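Local coordinates for 3-hydroxyisobutyrate dehydrogenase (Salmonella typhimurium, PDB 3G0O), which probably oxidises L-threonate to 2-oxo-tetronate, using NAD(+) in preference to NADP(+), at residues M123-V128 against A174-K179. Residues are numbered along the deposited sequence; the frame is centred on the assembly and turned at random.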
HETATM    1  N   MSE A 123      -7.928  32.206   2.600  1.00 26.51           N
HETATM    2  CA  MSE A 123      -8.311  30.832   2.322  1.00 25.45           C
HETATM    3  C   MSE A 123      -7.090  29.941   2.227  1.00 22.98           C
HETATM    4  O   MSE A 123      -6.060  30.340   1.684  1.00 21.75           O
HETATM    5  CB  MSE A 123      -9.098  30.715   1.020  1.00 29.10           C
HETATM    6  CG  MSE A 123      -9.791  29.367   0.910  1.00 35.37           C
HETATM    7 SE   MSE A 123      -9.997  28.707  -0.878  1.00 47.59          SE
HETATM    8  CE  MSE A 123      -8.219  28.013  -1.106  1.00 38.20           C
ATOM      9  N   LEU A 124      -7.207  28.736   2.775  1.00 20.19           N
ATOM     10  CA  LEU A 124      -6.120  27.775   2.716  1.00 18.42           C
ATOM     11  C   LEU A 124      -6.594  26.574   1.907  1.00 17.98           C
ATOM     12  O   LEU A 124      -7.591  25.937   2.249  1.00 18.34           O
ATOM     13  CB  LEU A 124      -5.714  27.310   4.119  1.00 18.48           C
ATOM     14  CG  LEU A 124      -4.393  26.537   4.193  1.00 17.91           C
ATOM     15  CD1 LEU A 124      -3.251  27.472   3.811  1.00 19.96           C
ATOM     16  CD2 LEU A 124      -4.166  25.988   5.600  1.00 19.94           C
ATOM     17  N   ASP A 125      -5.894  26.295   0.816  1.00 16.32           N
ATOM     18  CA  ASP A 125      -6.204  25.148  -0.029  1.00 14.49           C
ATOM     19  C   ASP A 125      -5.605  24.005   0.777  1.00 14.75           C
ATOM     20  O   ASP A 125      -4.426  23.691   0.638  1.00 16.10           O
ATOM     21  CB  ASP A 125      -5.495  25.313  -1.376  1.00 15.01           C
ATOM     22  CG  ASP A 125      -5.672  24.114  -2.286  1.00 13.24           C
ATOM     23  OD1 ASP A 125      -6.602  23.320  -2.048  1.00 16.07           O
ATOM     24  OD2 ASP A 125      -4.885  23.981  -3.246  1.00 15.89           O
ATOM     25  N   ALA A 126      -6.420  23.385   1.622  1.00 14.52           N
ATOM     26  CA  ALA A 126      -5.916  22.349   2.510  1.00 15.06           C
ATOM     27  C   ALA A 126      -6.592  20.985   2.542  1.00 15.27           C
ATOM     28  O   ALA A 126      -7.138  20.584   3.574  1.00 13.47           O
ATOM     29  CB  ALA A 126      -5.858  22.914   3.932  1.00 14.73           C
ATOM     30  N   PRO A 127      -6.561  20.243   1.427  1.00 13.32           N
ATOM     31  CA  PRO A 127      -7.196  18.923   1.457  1.00 14.54           C
ATOM     32  C   PRO A 127      -6.454  18.051   2.476  1.00 13.16           C
ATOM     33  O   PRO A 127      -5.268  18.270   2.741  1.00 13.15           O
ATOM     34  CB  PRO A 127      -7.043  18.428   0.014  1.00 11.81           C
ATOM     35  CG  PRO A 127      -5.829  19.167  -0.485  1.00 13.66           C
ATOM     36  CD  PRO A 127      -6.021  20.544   0.093  1.00 15.04           C
ATOM     37  N   VAL A 128      -7.143  17.071   3.049  1.00 13.02           N
ATOM     38  CA  VAL A 128      -6.529  16.216   4.060  1.00 13.03           C
ATOM     39  C   VAL A 128      -6.598  14.716   3.789  1.00 16.18           C
ATOM     40  O   VAL A 128      -7.286  14.256   2.876  1.00 17.37           O
ATOM     41  CB  VAL A 128      -7.177  16.452   5.439  1.00 13.40           C
ATOM     42  CG1 VAL A 128      -6.972  17.891   5.872  1.00 14.22           C
ATOM     43  CG2 VAL A 128      -8.665  16.125   5.371  1.00 15.08           C
ATOM     44  N   ALA A 174      -1.955  24.369  -5.452  1.00 17.36           N
ATOM     45  CA  ALA A 174      -0.968  23.303  -5.341  1.00 16.45           C
ATOM     46  C   ALA A 174      -1.405  22.213  -4.371  1.00 17.48           C
ATOM     47  O   ALA A 174      -1.166  21.029  -4.607  1.00 12.72           O
ATOM     48  CB  ALA A 174       0.374  23.875  -4.917  1.00 17.11           C
ATOM     49  N   GLY A 175      -2.039  22.618  -3.275  1.00 15.36           N
ATOM     50  CA  GLY A 175      -2.505  21.649  -2.308  1.00 15.12           C
ATOM     51  C   GLY A 175      -3.480  20.678  -2.950  1.00 15.35           C
ATOM     52  O   GLY A 175      -3.369  19.468  -2.757  1.00 14.90           O
ATOM     53  N   SER A 176      -4.434  21.197  -3.718  1.00 12.77           N
ATOM     54  CA  SER A 176      -5.414  20.333  -4.373  1.00 14.66           C
ATOM     55  C   SER A 176      -4.767  19.435  -5.424  1.00 14.11           C
ATOM     56  O   SER A 176      -5.225  18.315  -5.650  1.00 15.83           O
ATOM     57  CB  SER A 176      -6.531  21.162  -5.012  1.00 14.95           C
ATOM     58  OG  SER A 176      -7.399  21.705  -4.026  1.00 17.42           O
ATOM     59  N   THR A 177      -3.704  19.919  -6.061  1.00 13.75           N
ATOM     60  CA  THR A 177      -3.007  19.113  -7.062  1.00 13.61           C
ATOM     61  C   THR A 177      -2.374  17.904  -6.378  1.00 13.96           C
ATOM     62  O   THR A 177      -2.389  16.791  -6.911  1.00 12.88           O
ATOM     63  CB  THR A 177      -1.906  19.926  -7.778  1.00 14.35           C
ATOM     64  OG1 THR A 177      -2.516  20.947  -8.576  1.00 17.40           O
ATOM     65  CG2 THR A 177      -1.065  19.018  -8.680  1.00 14.23           C
ATOM     66  N   VAL A 178      -1.823  18.124  -5.190  1.00 13.33           N
ATOM     67  CA  VAL A 178      -1.202  17.035  -4.445  1.00 12.19           C
ATOM     68  C   VAL A 178      -2.257  16.023  -4.016  1.00 13.33           C
ATOM     69  O   VAL A 178      -2.019  14.816  -4.074  1.00 13.01           O
ATOM     70  CB  VAL A 178      -0.454  17.567  -3.208  1.00 11.92           C
ATOM     71  CG1 VAL A 178      -0.004  16.410  -2.320  1.00 12.84           C
ATOM     72  CG2 VAL A 178       0.751  18.381  -3.656  1.00 12.75           C
ATOM     73  N   LYS A 179      -3.420  16.517  -3.588  1.00 12.69           N
ATOM     74  CA  LYS A 179      -4.521  15.652  -3.167  1.00 13.51           C
ATOM     75  C   LYS A 179      -4.991  14.787  -4.336  1.00 13.15           C
ATOM     76  O   LYS A 179      -5.300  13.609  -4.162  1.00 13.22           O
ATOM     77  CB  LYS A 179      -5.698  16.490  -2.647  1.00 13.03           C
ATOM     78  CG  LYS A 179      -6.914  15.674  -2.191  1.00 14.92           C
ATOM     79  CD  LYS A 179      -6.533  14.660  -1.119  1.00 16.31           C
ATOM     80  CE  LYS A 179      -7.721  13.808  -0.674  1.00 18.98           C
ATOM     81  NZ  LYS A 179      -8.782  14.603   0.008  1.00 21.76           N
TER
HETATM   82  O   HOH W   1      -9.685  16.725   1.912  1.00 15.29           O
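D125 and P127, at the end of strand 123-125 and just beyond it, face the first turns of helix 174-179; the axes of strand and helix approach to 8.5 Å, their N-to-C directions 28° apart, and the CA atoms of D125 and G175 lie 5.6 Å from each other. The D125 carboxylate, with CG anti to the backbone N (chi1 176°), reaches the N-terminal turn and grips S176 with both oxygens. D125 OD1 accepts a hydrogen bond from S176 OG at 2.7 Å, close to the carboxylate plane, while D125 OD2 accepts one from S176 N at 2.9 Å, 32° out of that plane; both donors come on the syn side. D125 OD2 takes a second bond, from G173 N just ahead of the helix, so three bonds hold the buried carboxylate and fix its rotation, and the amides at this helix start would tend to stabilise its negative charge. Because G175 has no side chain, D125 O can come close to its CA; the G175 amide is bound by S145 OG from the neighbouring strand 140-145. The contact joins the Rossmann-type nucleotide-binding domain to the start of the long helix 174-202, which leads into the C-terminal helical domain characteristic of the 6-phosphogluconate and 3-hydroxyisobutyrate dehydrogenases. One turn on, the P127 ring lies against the K179 stem: P127 CG presses on K179 CB at 3.4 Å, a tight carbon contact, and P127 CB meets K179 CG at 3.5 Å. Two bends along its chain carry the lysine past the proline to V128. K179 NZ is held chiefly by T103 OG1; its bonds to V128 O, at 3.3 Å, and to a water that also receives V128 N are weak. K179 is a predicted active-site residue, and its side chain lies about 5 Å from a bound L(+)-tartaric acid.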